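NADH:ubiquinone oxidoreductase, Na translocating, C subunit (Parabacteroides distasonis, PDB 3LWX) is the C subunit of a sodium-translocating membrane complex, here a fragment that includes an FMN-binding domain. Local coordinates at residues V74-V79 and P83-A88; R17-R22 and D115-G120. All coordinates share one frame; numbering follows the deposited sequence. Where two conformers were deposited one is given.

Contact 1 (V74-V79 and P83-A88); sequences VFVANV and PKYIMA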
loop_
_atom_site.group_PDB
_atom_site.type_symbol
_atom_site.label_atom_id
_atom_site.label_comp_id
_atom_site.label_asym_id
_atom_site.label_seq_id
_atom_site.Cartn_x
_atom_site.Cartn_y
_atom_site.Cartn_z
ATOM N N VAL A 74 -3.484 9.558 1.065
ATOM C CA VAL A 74 -2.443 9.420 2.062
ATOM C C VAL A 74 -3.115 9.283 3.428
ATOM O O VAL A 74 -3.981 10.089 3.785
ATOM C CB VAL A 74 -1.497 10.648 2.097
ATOM C CG1 VAL A 74 -0.427 10.467 3.164
ATOM C CG2 VAL A 74 -0.841 10.867 0.732
ATOM N N PHE A 75 -2.758 8.241 4.174
ATOM C CA PHE A 75 -3.237 8.050 5.550
ATOM C C PHE A 75 -2.013 8.225 6.431
ATOM O O PHE A 75 -0.989 7.575 6.196
ATOM C CB PHE A 75 -3.858 6.669 5.724
ATOM C CG PHE A 75 -4.887 6.352 4.690
ATOM C CD1 PHE A 75 -6.217 6.680 4.878
ATOM C CD2 PHE A 75 -4.513 5.758 3.488
ATOM C CE1 PHE A 75 -7.163 6.403 3.903
ATOM C CE2 PHE A 75 -5.454 5.494 2.511
ATOM C CZ PHE A 75 -6.781 5.817 2.730
ATOM N N VAL A 76 -2.088 9.106 7.428
ATOM C CA VAL A 76 -0.954 9.375 8.289
ATOM C C VAL A 76 -1.234 8.832 9.672
ATOM O O VAL A 76 -2.185 9.254 10.338
ATOM C CB VAL A 76 -0.617 10.879 8.372
ATOM C CG1 VAL A 76 0.660 11.087 9.154
ATOM C CG2 VAL A 76 -0.504 11.488 6.975
ATOM N N ALA A 77 -0.447 7.830 10.057
ATOM C CA ALA A 77 -0.520 7.240 11.371
ATOM C C ALA A 77 0.416 7.965 12.312
ATOM O O ALA A 77 1.454 8.487 11.900
ATOM C CB ALA A 77 -0.172 5.749 11.318
ATOM N N ASN A 78 0.021 8.010 13.586
ATOM C CA ASN A 78 0.817 8.586 14.649
ATOM C C ASN A 78 1.261 7.389 15.484
ATOM O O ASN A 78 0.481 6.810 16.247
ATOM C CB ASN A 78 0.009 9.624 15.441
ATOM C CG ASN A 78 0.791 10.238 16.571
ATOM O OD1 ASN A 78 1.850 9.754 16.916
ATOM N ND2 ASN A 78 0.247 11.295 17.180
ATOM N N VAL A 79 2.497 6.972 15.260
ATOM C CA VAL A 79 3.094 5.826 15.925
ATOM C C VAL A 79 4.194 6.351 16.844
ATOM O O VAL A 79 5.223 6.847 16.381
ATOM C CB VAL A 79 3.650 4.821 14.891
ATOM C CG1 VAL A 79 4.363 3.672 15.583
ATOM C CG2 VAL A 79 2.510 4.290 14.020
ATOM N N PRO A 83 5.091 10.405 12.512
ATOM C CA PRO A 83 4.225 10.012 11.426
ATOM C C PRO A 83 4.745 8.817 10.616
ATOM O O PRO A 83 5.954 8.645 10.416
ATOM C CB PRO A 83 4.203 11.268 10.548
ATOM C CG PRO A 83 5.550 11.904 10.783
ATOM C CD PRO A 83 5.816 11.660 12.229
ATOM N N LYS A 84 3.797 7.983 10.206
ATOM C CA LYS A 84 4.011 6.982 9.163
ATOM C C LYS A 84 3.048 7.365 8.043
ATOM O O LYS A 84 1.873 7.633 8.315
ATOM C CB LYS A 84 3.723 5.549 9.616
ATOM C CG LYS A 84 4.477 5.108 10.852
ATOM C CD LYS A 84 5.977 5.056 10.648
ATOM C CE LYS A 84 6.670 4.477 11.874
ATOM N NZ LYS A 84 8.144 4.549 11.762
ATOM N N TYR A 85 3.530 7.374 6.805
ATOM C CA TYR A 85 2.712 7.757 5.661
ATOM C C TYR A 85 2.320 6.502 4.893
ATOM O O TYR A 85 3.189 5.790 4.391
ATOM C CB TYR A 85 3.466 8.728 4.758
ATOM C CG TYR A 85 3.911 9.981 5.478
ATOM C CD1 TYR A 85 3.074 11.089 5.581
ATOM C CD2 TYR A 85 5.166 10.062 6.059
ATOM C CE1 TYR A 85 3.480 12.229 6.246
ATOM C CE2 TYR A 85 5.590 11.218 6.721
ATOM C CZ TYR A 85 4.730 12.291 6.812
ATOM O OH TYR A 85 5.146 13.444 7.452
ATOM N N ILE A 86 1.018 6.265 4.798
ATOM C CA ILE A 86 0.464 5.076 4.161
ATOM C C ILE A 86 -0.128 5.485 2.814
ATOM O O ILE A 86 -0.927 6.436 2.727
ATOM C CB ILE A 86 -0.643 4.442 5.016
ATOM C CG1 ILE A 86 -0.165 4.160 6.437
ATOM C CG2 ILE A 86 -1.168 3.149 4.370
ATOM C CD1 ILE A 86 -1.283 3.903 7.429
HETATM N N MSE A 87 0.284 4.781 1.759
HETATM C CA MSE A 87 -0.069 5.047 0.381
HETATM C C MSE A 87 -0.767 3.836 -0.212
HETATM O O MSE A 87 -0.509 2.701 0.186
HETATM C CB MSE A 87 1.205 5.382 -0.397
HETATM C CG MSE A 87 1.837 6.675 0.065
HETATM SE SE MSE A 87 3.546 7.077 -0.651
HETATM C CE MSE A 87 4.586 5.858 0.421
ATOM N N ALA A 88 -1.680 4.111 -1.133
ATOM C CA ALA A 88 -2.522 3.093 -1.750
ATOM C C ALA A 88 -1.969 2.649 -3.100
ATOM O O ALA A 88 -1.601 3.477 -3.942
ATOM C CB ALA A 88 -3.942 3.606 -1.894
#
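The amide N of Ile86 donates to Phe75 O at 2.8 Å, the shortest polar bond between strands 74-79 and 83-88. Phe75 N returns the favour to Ile86 O, nearly straight at 170°, and the two bonds close a hydrogen-bonded antiparallel pair. The next such pair is Ala77 with Lys84, where Lys84 N reaches Ala77 O from a direction tilted out of the carbonyl plane. Between them Val76 and Tyr85 form a non-hydrogen-bonded pair, and here Lys84 O also receives a CA-H...O contact from Val76 CA at 3.3 Å.

Side chains alternate between the two faces of this beta hairpin. On one face Val76 spreads its methyls over two neighbours: CG1, anti to the backbone N (chi1 -174°), lies alongside Pro83 CB at 3.8 Å, while CG2 packs at 3.9 Å against Tyr85 CD1. Val74 CG1 comes to the edge of the same tyrosine ring, near its plane. On the other face Phe75 and Ile86 meet through their CB atoms, 4.0 Å apart, and Ile86 CD1 lies near both Phe75 CB and Ala77 CB. Lys84 CG, set anti to the carbonyl carbon (chi1 -55°), touches Val79 CG2 at 3.8 Å, the two side chains crossing at about a right angle. The lysine ammonium is held elsewhere, by a salt bridge to Asp105 and a cation-pi contact with Tyr112.

The hairpin runs through the middle of the antiparallel sheet: strand 41-48 bonds to the outer side of 74-79, and strand 97-104 to that of 83-88. Helix 174-196 packs on the face of Val74 and Met87, with Tyr191 touching both, whereas the face of Ala77 and Ile86 meets Ile24, just beyond helix 4-23.

Contact 2 (R17-R22 and D115-G120); sequences RQQILR and DFSHQG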
loop_
_atom_site.group_PDB
_atom_site.type_symbol
_atom_site.label_atom_id
_atom_site.label_comp_id
_atom_site.label_asym_id
_atom_site.label_seq_id
_atom_site.Cartn_x
_atom_site.Cartn_y
_atom_site.Cartn_z
ATOM N N ARG A 17 -9.939 -1.117 6.464
ATOM C CA ARG A 17 -9.221 -0.692 7.667
ATOM C C ARG A 17 -8.182 -1.720 8.077
ATOM O O ARG A 17 -7.056 -1.360 8.419
ATOM C CB ARG A 17 -10.170 -0.471 8.844
ATOM C CG ARG A 17 -11.121 0.697 8.690
ATOM C CD ARG A 17 -11.918 0.929 9.965
ATOM N NE ARG A 17 -12.866 2.040 9.802
ATOM C CZ ARG A 17 -14.173 1.919 9.544
ATOM N NH1 ARG A 17 -14.765 0.733 9.466
ATOM N NH2 ARG A 17 -14.913 3.008 9.385
ATOM N N GLN A 18 -8.552 -3.007 8.031
ATOM C CA GLN A 18 -7.604 -4.080 8.361
ATOM C C GLN A 18 -6.389 -4.071 7.432
ATOM O O GLN A 18 -5.268 -4.287 7.888
ATOM C CB GLN A 18 -8.265 -5.460 8.327
ATOM C CG GLN A 18 -9.217 -5.743 9.441
ATOM C CD GLN A 18 -9.917 -7.064 9.201
ATOM O OE1 GLN A 18 -10.725 -7.188 8.297
ATOM N NE2 GLN A 18 -9.575 -8.063 9.982
ATOM N N GLN A 19 -6.616 -3.856 6.132
ATOM C CA GLN A 19 -5.523 -3.811 5.157
ATOM C C GLN A 19 -4.560 -2.659 5.461
ATOM O O GLN A 19 -3.337 -2.815 5.454
ATOM C CB GLN A 19 -6.084 -3.658 3.754
ATOM C CG GLN A 19 -6.865 -4.864 3.261
ATOM C CD GLN A 19 -7.643 -4.546 2.004
ATOM O OE1 GLN A 19 -7.112 -3.986 1.047
ATOM N NE2 GLN A 19 -8.922 -4.900 2.003
ATOM N N ILE A 20 -5.116 -1.474 5.687
ATOM C CA ILE A 20 -4.330 -0.301 6.029
ATOM C C ILE A 20 -3.547 -0.568 7.322
ATOM O O ILE A 20 -2.344 -0.275 7.397
ATOM C CB ILE A 20 -5.253 0.929 6.126
ATOM C CG1 ILE A 20 -5.755 1.296 4.725
ATOM C CG2 ILE A 20 -4.513 2.105 6.763
ATOM C CD1 ILE A 20 -6.844 2.354 4.701
ATOM N N LEU A 21 -4.223 -1.107 8.330
ATOM C CA LEU A 21 -3.535 -1.427 9.575
ATOM C C LEU A 21 -2.403 -2.448 9.372
ATOM O O LEU A 21 -1.320 -2.299 9.959
ATOM C CB LEU A 21 -4.536 -1.903 10.630
ATOM C CG LEU A 21 -5.425 -0.800 11.199
ATOM C CD1 LEU A 21 -6.589 -1.419 11.964
ATOM C CD2 LEU A 21 -4.628 0.164 12.064
ATOM N N ARG A 22 -2.627 -3.467 8.549
ATOM C CA ARG A 22 -1.557 -4.445 8.310
ATOM C C ARG A 22 -0.331 -3.781 7.701
ATOM O O ARG A 22 0.789 -4.214 7.966
ATOM C CB ARG A 22 -2.018 -5.620 7.442
ATOM C CG ARG A 22 -2.980 -6.559 8.158
ATOM C CD ARG A 22 -3.160 -7.860 7.407
ATOM N NE ARG A 22 -3.800 -7.719 6.101
ATOM C CZ ARG A 22 -5.098 -7.833 5.850
ATOM N NH1 ARG A 22 -5.988 -8.041 6.812
ATOM N NH2 ARG A 22 -5.512 -7.703 4.592
ATOM N N ASP A 115 1.067 -4.364 2.672
ATOM C CA ASP A 115 -0.004 -5.353 2.563
ATOM C C ASP A 115 -0.409 -5.422 1.102
ATOM O O ASP A 115 -0.595 -4.377 0.476
ATOM C CB ASP A 115 -1.223 -4.961 3.400
ATOM C CG ASP A 115 -2.247 -6.077 3.503
ATOM O OD1 ASP A 115 -1.877 -7.118 4.089
ATOM O OD2 ASP A 115 -3.390 -5.907 3.032
ATOM N N PHE A 116 -0.590 -6.636 0.580
ATOM C CA PHE A 116 -0.991 -6.818 -0.808
ATOM C C PHE A 116 -2.222 -7.705 -0.882
ATOM O O PHE A 116 -2.307 -8.716 -0.177
ATOM C CB PHE A 116 0.148 -7.427 -1.643
ATOM C CG PHE A 116 1.421 -6.621 -1.597
ATOM C CD1 PHE A 116 1.576 -5.486 -2.369
ATOM C CD2 PHE A 116 2.453 -6.978 -0.762
ATOM C CE1 PHE A 116 2.732 -4.733 -2.314
ATOM C CE2 PHE A 116 3.607 -6.219 -0.698
ATOM C CZ PHE A 116 3.739 -5.109 -1.472
ATOM N N SER A 117 -3.094 -7.361 -1.822
ATOM C CA SER A 117 -4.341 -8.050 -2.043
ATOM C C SER A 117 -4.559 -8.311 -3.528
ATOM O O SER A 117 -3.908 -7.728 -4.395
ATOM C CB SER A 117 -5.513 -7.232 -1.511
ATOM O OG SER A 117 -5.451 -7.095 -0.102
ATOM N N HIS A 118 -5.521 -9.176 -3.822
ATOM C CA HIS A 118 -5.815 -9.540 -5.198
ATOM C C HIS A 118 -7.226 -10.083 -5.308
ATOM O O HIS A 118 -7.820 -10.561 -4.340
ATOM C CB HIS A 118 -4.829 -10.597 -5.700
ATOM C CG HIS A 118 -4.883 -11.851 -4.900
ATOM N ND1 HIS A 118 -5.696 -12.913 -5.238
ATOM C CD2 HIS A 118 -4.321 -12.158 -3.703
ATOM C CE1 HIS A 118 -5.594 -13.835 -4.298
ATOM N NE2 HIS A 118 -4.775 -13.401 -3.351
ATOM N N GLN A 119 -7.744 -10.019 -6.520
ATOM C CA GLN A 119 -9.090 -10.491 -6.825
ATOM C C GLN A 119 -9.185 -11.981 -7.066
ATOM O O GLN A 119 -10.146 -12.613 -6.645
ATOM C CB GLN A 119 -9.588 -9.756 -8.074
ATOM C CG GLN A 119 -11.013 -10.093 -8.559
ATOM C CD GLN A 119 -11.154 -11.293 -9.524
ATOM O OE1 GLN A 119 -12.240 -11.866 -9.632
ATOM N NE2 GLN A 119 -10.082 -11.655 -10.232
ATOM N N GLY A 120 -8.217 -12.532 -7.785
ATOM C CA GLY A 120 -8.315 -13.921 -8.210
ATOM C C GLY A 120 -7.026 -14.627 -8.531
ATOM O O GLY A 120 -7.008 -15.513 -9.391
HETATM O O HOH W 1 -4.400 -4.776 0.719
#
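Helix 17-22 passes strand 115-118 with its axis 8.2 Å away at the closest point and the two N-to-C directions 143° apart. This is a helix packed against the terminal strand of an antiparallel sheet, and the join is polar: a side-on salt bridge with a water beside it. Arg22 grips Asp115 with two nitrogens, one to each carboxylate oxygen. Its NE gives the shorter bond, 2.8 Å to Asp115 OD1 and almost straight at 171°; the oxygen lies in the guanidinium plane but is approached from above the plane of its own carboxylate. The second bond, Arg22 NH2 to Asp115 OD2 at 3.2 Å, is more bent; it comes from the syn side of OD2, but tilted out of both the carboxylate and the guanidinium plane. With these two planes far from coplanar, the pair is twisted.

The bend at chi3 (-65°) turns the Arg22 head back along its own helix, where one face of the guanidinium lies over Gln18 O and Gln19 CA, both toward its rim. Asp115 is buried, and its charge is probably eased by the arginine. The aliphatic part of Gln19 borders the carboxylate too, Gln19 CB standing 3.6 Å from Asp115 OD2.

Farther along, Gln19 and Ser117 come near each other without bonding directly. The Gln19 amide nitrogen is held by Asp15 within helix 4-23, and its oxygen has a weak additional partner in Trp99 NE1 of strand 97-104, the neighbour of 111-118 in the sheet. One ordered water ties the three side chains together: it donates to Gln19 OE1 and to Asp115 OD2, each at 2.8 Å, and accepts from Ser117 OG at 2.7 Å.

How the contacts relate
From the N terminus the chain first forms helix 4-23, which supplies residues 17-22 to contact 2, then passes through helix 30-40 and strand 41-48 before reaching the hairpin of contact 1. That contact closes a tight turn between residues 79 and 83. The chain goes on through strand 97-104 to 111-118, where contact 2 closes a far longer loop that encloses the whole hairpin. Both contacts reach the six-stranded sheet, one joining two inner strands and the other fastening the helix to a terminal strand. They meet at Ile20, whose CG2 lies 3.8 Å from Ile86 CD1 and whose CD1 packs against Phe75 CZ.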